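Local coordinates for protein separin (Saccharomyces cerevisiae, PDB 5U1T) that acts as a caspase-like cysteine protease that cleaves the cohesin subunit MCD1/SCC1 at the onset of anaphase, releasing sister chromatids for segregation, at residues 588-593 with 636-641; 630-635 with 644-649. All blocks are in the same frame, centred on the assembly; numbering follows the deposited sequence.

From the N terminus the chain leaves helix 578-590 through 588-593, runs along helices 602-617 and 621-633, and reaches 636-641, where contact 1 closes a loop of 42 intervening residues, most of them helical. Contact 2 closes a much shorter one: 630-635 ends helix 621-633, and eight residues later 644-649 lies on helix 642-655. The two cross rather than nest, since 630-635 falls inside the first loop and 636-641 inside the second. Their centres are about 10 Å apart, and 588-593 also touches 630-635 directly, L590 CD2 packing on C630 and K634 NZ making a weak hydrogen bond to Q591 O. Together they tie the end of helix 578-590 to helix 635-638 and helix 621-633 to helix 642-655.

Contact 1. Residues 588-593 with 636-641; sequences KWLQKS and KYYSSI
Y638 and Y637 pack against L590 and S593 in a buried aromatic-aliphatic contact, where the turn leaving helix 578-590 meets the short helix 635-638. The ring of Y638 reaches across, its CG anti to its own carbonyl carbon (chi1 -68°), and takes L590 over one face. The methyl CD1 of L590 does the touching, 3.3 Å from Y638 CZ and toward the phenol end of the ring. S593 meets the same ring from another direction, at the edge and near the ring plane, with OG 3.7 Å from Y638 CE2.

S593 is the last residue of a type I beta turn that starts at L590, with a weak bond from S593 N to L590 O. It meets Y637 as well: S593 OG lies 3.2 Å from Y637 CD1, while S593 O stands 3.9 Å above the plane of the Y637 ring, offset toward the rim. One residue thus meets two neighbouring tyrosines, with its hydroxyl and its carbonyl both turned to Y637. These are packing contacts between polar atoms and rings.

In the helical domain of separase the contact joins the turn after helix 578-590 to the short helix 635-638, with 42 residues of chain between the two segments. Helix 602-617, which comes between them in sequence, contributes E604, and its carboxylate bridges the two sides: OE1 is hydrogen-bonded to Y638 OH and OE2 to W589 NE1. W589 itself meets Y638 lightly, with the hydroxyl at the edge of the indole, 4.1 Å from W589 CD1, and the two side chains crossing at about a right angle. M605 and I600 lie against Y638, and L590 also packs on L627 of helix 621-633.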
loop_
_atom_site.group_PDB
_atom_site.type_symbol
_atom_site.label_atom_id
_atom_site.label_comp_id
_atom_site.label_asym_id
_atom_site.label_seq_id
_atom_site.Cartn_x
_atom_site.Cartn_y
_atom_site.Cartn_z
ATOM N N LYS A 588 -19.452 4.680 -22.989
ATOM C CA LYS A 588 -19.245 4.483 -24.418
ATOM C C LYS A 588 -18.504 3.188 -24.730
ATOM O O LYS A 588 -18.341 2.837 -25.886
ATOM C CB LYS A 588 -18.483 5.662 -25.020
ATOM C CG LYS A 588 -19.135 6.998 -24.780
ATOM C CD LYS A 588 -20.604 6.941 -25.091
ATOM C CE LYS A 588 -20.908 7.548 -26.454
ATOM N NZ LYS A 588 -20.284 8.907 -26.528
ATOM N N TRP A 589 -18.039 2.477 -23.712
ATOM C CA TRP A 589 -17.497 1.148 -23.953
ATOM C C TRP A 589 -18.274 0.092 -23.193
ATOM O O TRP A 589 -19.013 -0.695 -23.777
ATOM C CB TRP A 589 -16.013 1.055 -23.578
ATOM C CG TRP A 589 -15.384 -0.106 -24.274
ATOM C CD1 TRP A 589 -15.121 -1.337 -23.752
ATOM C CD2 TRP A 589 -15.012 -0.167 -25.651
ATOM N NE1 TRP A 589 -14.577 -2.151 -24.710
ATOM C CE2 TRP A 589 -14.504 -1.458 -25.888
ATOM C CE3 TRP A 589 -15.048 0.752 -26.707
ATOM C CZ2 TRP A 589 -14.029 -1.856 -27.148
ATOM C CZ3 TRP A 589 -14.573 0.355 -27.954
ATOM C CH2 TRP A 589 -14.074 -0.938 -28.162
ATOM N N LEU A 590 -18.113 0.107 -21.874
ATOM C CA LEU A 590 -18.711 -0.892 -21.004
ATOM C C LEU A 590 -20.206 -1.013 -21.209
ATOM O O LEU A 590 -20.754 -2.106 -21.113
ATOM C CB LEU A 590 -18.414 -0.546 -19.563
ATOM C CG LEU A 590 -18.215 -1.696 -18.585
ATOM C CD1 LEU A 590 -17.114 -2.599 -19.084
ATOM C CD2 LEU A 590 -17.868 -1.116 -17.207
ATOM N N GLN A 591 -20.861 0.106 -21.513
ATOM C CA GLN A 591 -22.315 0.127 -21.681
ATOM C C GLN A 591 -22.776 -0.542 -22.968
ATOM O O GLN A 591 -23.881 -1.096 -23.023
ATOM C CB GLN A 591 -22.834 1.561 -21.661
ATOM C CG GLN A 591 -24.170 1.686 -20.955
ATOM C CD GLN A 591 -24.150 1.046 -19.569
ATOM O OE1 GLN A 591 -23.298 1.361 -18.733
ATOM N NE2 GLN A 591 -25.087 0.131 -19.329
ATOM N N LYS A 592 -21.928 -0.463 -23.998
ATOM C CA LYS A 592 -22.164 -1.089 -25.294
ATOM C C LYS A 592 -21.572 -2.493 -25.313
ATOM O O LYS A 592 -21.137 -2.990 -26.352
ATOM C CB LYS A 592 -21.560 -0.240 -26.420
ATOM C CG LYS A 592 -21.739 1.260 -26.212
ATOM C CD LYS A 592 -22.257 1.966 -27.466
ATOM C CE LYS A 592 -22.924 3.296 -27.086
ATOM N NZ LYS A 592 -23.911 3.123 -25.973
ATOM N N SER A 593 -21.554 -3.115 -24.144
ATOM C CA SER A 593 -21.097 -4.483 -23.983
ATOM C C SER A 593 -21.805 -5.464 -24.923
ATOM O O SER A 593 -21.154 -6.289 -25.571
ATOM C CB SER A 593 -21.309 -4.925 -22.531
ATOM O OG SER A 593 -20.672 -6.163 -22.269
ATOM N N LYS A 636 -22.052 -11.017 -18.165
ATOM C CA LYS A 636 -22.030 -11.873 -19.350
ATOM C C LYS A 636 -20.667 -11.885 -20.033
ATOM O O LYS A 636 -20.315 -12.849 -20.703
ATOM C CB LYS A 636 -23.103 -11.420 -20.355
ATOM C CG LYS A 636 -23.251 -12.300 -21.613
ATOM C CD LYS A 636 -24.376 -11.796 -22.527
ATOM C CE LYS A 636 -24.457 -12.595 -23.820
ATOM N NZ LYS A 636 -25.347 -11.943 -24.829
ATOM N N TYR A 637 -19.903 -10.816 -19.844
ATOM C CA TYR A 637 -18.638 -10.636 -20.533
ATOM C C TYR A 637 -17.475 -10.447 -19.588
ATOM O O TYR A 637 -16.317 -10.685 -19.950
ATOM C CB TYR A 637 -18.728 -9.433 -21.466
ATOM C CG TYR A 637 -19.750 -9.623 -22.560
ATOM C CD1 TYR A 637 -21.091 -9.303 -22.348
ATOM C CD2 TYR A 637 -19.383 -10.145 -23.798
ATOM C CE1 TYR A 637 -22.036 -9.483 -23.349
ATOM C CE2 TYR A 637 -20.319 -10.331 -24.796
ATOM C CZ TYR A 637 -21.648 -10.000 -24.568
ATOM O OH TYR A 637 -22.588 -10.185 -25.562
ATOM N N TYR A 638 -17.772 -9.995 -18.373
ATOM C CA TYR A 638 -16.702 -9.564 -17.494
ATOM C C TYR A 638 -16.623 -10.422 -16.260
ATOM O O TYR A 638 -16.067 -10.004 -15.245
ATOM C CB TYR A 638 -16.893 -8.100 -17.125
ATOM C CG TYR A 638 -16.688 -7.163 -18.294
ATOM C CD1 TYR A 638 -15.422 -6.666 -18.593
ATOM C CD2 TYR A 638 -17.757 -6.786 -19.110
ATOM C CE1 TYR A 638 -15.226 -5.805 -19.655
ATOM C CE2 TYR A 638 -17.568 -5.928 -20.186
ATOM C CZ TYR A 638 -16.297 -5.447 -20.454
ATOM O OH TYR A 638 -16.103 -4.583 -21.504
ATOM N N SER A 639 -17.159 -11.633 -16.358
ATOM C CA SER A 639 -17.272 -12.501 -15.195
ATOM C C SER A 639 -15.910 -12.792 -14.587
ATOM O O SER A 639 -15.801 -12.957 -13.370
ATOM C CB SER A 639 -17.966 -13.816 -15.555
ATOM O OG SER A 639 -17.014 -14.828 -15.860
ATOM N N SER A 640 -14.878 -12.842 -15.425
ATOM C CA SER A 640 -13.529 -13.193 -14.967
ATOM C C SER A 640 -12.933 -12.100 -14.091
ATOM O O SER A 640 -12.045 -12.337 -13.272
ATOM C CB SER A 640 -12.599 -13.466 -16.167
ATOM O OG SER A 640 -12.036 -12.273 -16.707
ATOM N N ILE A 641 -13.442 -10.893 -14.269
ATOM C CA ILE A 641 -12.867 -9.726 -13.632
ATOM C C ILE A 641 -13.691 -9.292 -12.414
ATOM O O ILE A 641 -13.214 -8.535 -11.580
ATOM C CB ILE A 641 -12.773 -8.592 -14.645
ATOM C CG1 ILE A 641 -11.503 -7.812 -14.470
ATOM C CG2 ILE A 641 -13.974 -7.658 -14.567
ATOM C CD1 ILE A 641 -11.488 -6.660 -15.401
#

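Contact 2. Residues 630-635 with 644-649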
loop_
_atom_site.group_PDB
_atom_site.type_symbol
_atom_site.label_atom_id
_atom_site.label_comp_id
_atom_site.label_asym_id
_atom_site.label_seq_id
_atom_site.Cartn_x
_atom_site.Cartn_y
_atom_site.Cartn_z
ATOM N N CYS A 630 -21.273 -1.365 -12.496
ATOM C CA CYS A 630 -21.496 -1.542 -13.915
ATOM C C CYS A 630 -20.827 -2.829 -14.452
ATOM O O CYS A 630 -21.431 -3.571 -15.221
ATOM C CB CYS A 630 -21.000 -0.316 -14.666
ATOM S SG CYS A 630 -21.292 -0.458 -16.414
ATOM N N ILE A 631 -19.590 -3.086 -14.030
ATOM C CA ILE A 631 -18.894 -4.337 -14.337
ATOM C C ILE A 631 -19.693 -5.554 -13.895
ATOM O O ILE A 631 -19.965 -6.462 -14.687
ATOM C CB ILE A 631 -17.512 -4.394 -13.663
ATOM C CG1 ILE A 631 -16.571 -3.355 -14.280
ATOM C CG2 ILE A 631 -16.934 -5.802 -13.728
ATOM C CD1 ILE A 631 -15.333 -3.129 -13.483
ATOM N N LYS A 632 -20.081 -5.566 -12.624
ATOM C CA LYS A 632 -20.834 -6.678 -12.054
ATOM C C LYS A 632 -22.186 -6.777 -12.709
ATOM O O LYS A 632 -22.912 -7.742 -12.499
ATOM C CB LYS A 632 -21.004 -6.512 -10.548
ATOM C CG LYS A 632 -19.702 -6.385 -9.764
ATOM C CD LYS A 632 -19.965 -5.738 -8.395
ATOM C CE LYS A 632 -21.181 -6.367 -7.727
ATOM N NZ LYS A 632 -21.018 -7.837 -7.485
ATOM N N SER A 633 -22.528 -5.760 -13.488
ATOM C CA SER A 633 -23.747 -5.779 -14.267
ATOM C C SER A 633 -23.513 -6.504 -15.606
ATOM O O SER A 633 -24.223 -7.451 -15.942
ATOM C CB SER A 633 -24.246 -4.353 -14.481
ATOM O OG SER A 633 -25.240 -4.299 -15.475
ATOM N N LYS A 634 -22.494 -6.076 -16.350
ATOM C CA LYS A 634 -22.132 -6.708 -17.615
ATOM C C LYS A 634 -21.349 -8.001 -17.364
ATOM O O LYS A 634 -20.327 -8.265 -18.010
ATOM C CB LYS A 634 -21.298 -5.758 -18.478
ATOM C CG LYS A 634 -21.786 -4.331 -18.553
ATOM C CD LYS A 634 -23.100 -4.238 -19.266
ATOM C CE LYS A 634 -23.491 -2.791 -19.503
ATOM N NZ LYS A 634 -24.772 -2.696 -20.281
ATOM N N GLU A 635 -21.837 -8.794 -16.422
ATOM C CA GLU A 635 -21.253 -10.079 -16.050
ATOM C C GLU A 635 -21.145 -11.111 -17.190
ATOM O O GLU A 635 -20.258 -11.979 -17.177
ATOM C CB GLU A 635 -22.088 -10.655 -14.920
ATOM C CG GLU A 635 -21.677 -11.996 -14.416
ATOM C CD GLU A 635 -22.388 -12.292 -13.119
ATOM O OE1 GLU A 635 -23.606 -12.627 -13.161
ATOM O OE2 GLU A 635 -21.736 -12.152 -12.053
ATOM N N TYR A 644 -12.584 -8.611 -8.997
ATOM C CA TYR A 644 -11.940 -7.330 -8.762
ATOM C C TYR A 644 -12.974 -6.259 -8.504
ATOM O O TYR A 644 -12.756 -5.366 -7.682
ATOM C CB TYR A 644 -11.060 -6.919 -9.932
ATOM C CG TYR A 644 -9.786 -7.707 -10.037
ATOM C CD1 TYR A 644 -9.769 -8.947 -10.667
ATOM C CD2 TYR A 644 -8.600 -7.210 -9.528
ATOM C CE1 TYR A 644 -8.616 -9.671 -10.774
ATOM C CE2 TYR A 644 -7.442 -7.923 -9.633
ATOM C CZ TYR A 644 -7.452 -9.155 -10.261
ATOM O OH TYR A 644 -6.290 -9.884 -10.383
ATOM N N ALA A 645 -14.093 -6.332 -9.211
ATOM C CA ALA A 645 -15.132 -5.355 -8.987
ATOM C C ALA A 645 -15.638 -5.521 -7.555
ATOM O O ALA A 645 -15.859 -4.538 -6.871
ATOM C CB ALA A 645 -16.242 -5.504 -9.992
ATOM N N ASP A 646 -15.775 -6.762 -7.091
ATOM C CA ASP A 646 -16.313 -7.023 -5.758
ATOM C C ASP A 646 -15.379 -6.511 -4.657
ATOM O O ASP A 646 -15.824 -5.786 -3.772
ATOM C CB ASP A 646 -16.602 -8.519 -5.566
ATOM C CG ASP A 646 -17.986 -8.919 -6.090
ATOM O OD1 ASP A 646 -18.792 -8.003 -6.352
ATOM O OD2 ASP A 646 -18.283 -10.131 -6.242
ATOM N N ASN A 647 -14.096 -6.867 -4.720
ATOM C CA ASN A 647 -13.105 -6.340 -3.786
ATOM C C ASN A 647 -13.057 -4.815 -3.781
ATOM O O ASN A 647 -12.970 -4.193 -2.717
ATOM C CB ASN A 647 -11.706 -6.892 -4.109
ATOM C CG ASN A 647 -10.554 -6.107 -3.403
ATOM O OD1 ASN A 647 -10.281 -4.941 -3.725
ATOM N ND2 ASN A 647 -9.853 -6.773 -2.484
ATOM N N TYR A 648 -13.086 -4.203 -4.959
ATOM C CA TYR A 648 -12.863 -2.761 -5.030
ATOM C C TYR A 648 -14.135 -1.984 -4.677
ATOM O O TYR A 648 -14.061 -0.827 -4.254
ATOM C CB TYR A 648 -12.336 -2.355 -6.412
ATOM C CG TYR A 648 -10.831 -2.465 -6.533
ATOM C CD1 TYR A 648 -9.998 -1.633 -5.792
ATOM C CD2 TYR A 648 -10.237 -3.401 -7.381
ATOM C CE1 TYR A 648 -8.630 -1.718 -5.886
ATOM C CE2 TYR A 648 -8.853 -3.497 -7.484
ATOM C CZ TYR A 648 -8.057 -2.651 -6.736
ATOM O OH TYR A 648 -6.682 -2.715 -6.819
ATOM N N LEU A 649 -15.289 -2.622 -4.833
ATOM C CA LEU A 649 -16.541 -2.020 -4.407
ATOM C C LEU A 649 -16.569 -1.932 -2.868
ATOM O O LEU A 649 -17.033 -0.946 -2.282
ATOM C CB LEU A 649 -17.723 -2.830 -4.936
ATOM C CG LEU A 649 -19.148 -2.381 -4.631
ATOM C CD1 LEU A 649 -19.395 -0.934 -5.046
ATOM C CD2 LEU A 649 -20.105 -3.314 -5.338
#
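K632, near the end of helix 621-633, reaches across to helix 642-655 and ends in a salt bridge, its NZ 2.5 Å from D646 OD1. The ammonium approaches the syn lone pair of OD1, on the side of the other carboxylate oxygen, yet D646 OD2 is 3.8 Å from NZ, so the grip is one-sided. The lysine gets there by folding: its chain is bent at chi3 (46°) and again at chi4 (60°), and it crosses the aspartate at about a right angle.

Along the way the aliphatic part of K632 is used as well. Its CG lies 3.6 Å from A645 CB, and its CD is 3.9 Å from L649 CD2, so the methylenes pass over one turn of helix 642-655 before the charge is met. A645 is also touched by I631, whose CG2 comes within 3.8 Å of A645 CB. The single methyl of A645 is consistent with the close approach of the backbones, K632 CA and A645 CA being 6.6 Å apart. Replacing K632 with an alanine would probably leave D646 without this charge partner and open a gap beside A645 and L649.

A second shell sets these residues in place. L649 rests on I625, S628 and L629 of helix 621-633, and S628 OG is hydrogen-bonded to A645 O. I631 also packs on V608 of helix 602-617 and on L590. Helix 621-633 then gives way to an inverse gamma turn centred on K634, which also occupies the N-cap position of helix 635-638. The arrangement is that of two helices linked through a short intervening helix, 635-638, in the helical part of separase: a small alanine at the close approach, aliphatic packing beside it and an ion pair at the partly exposed margin.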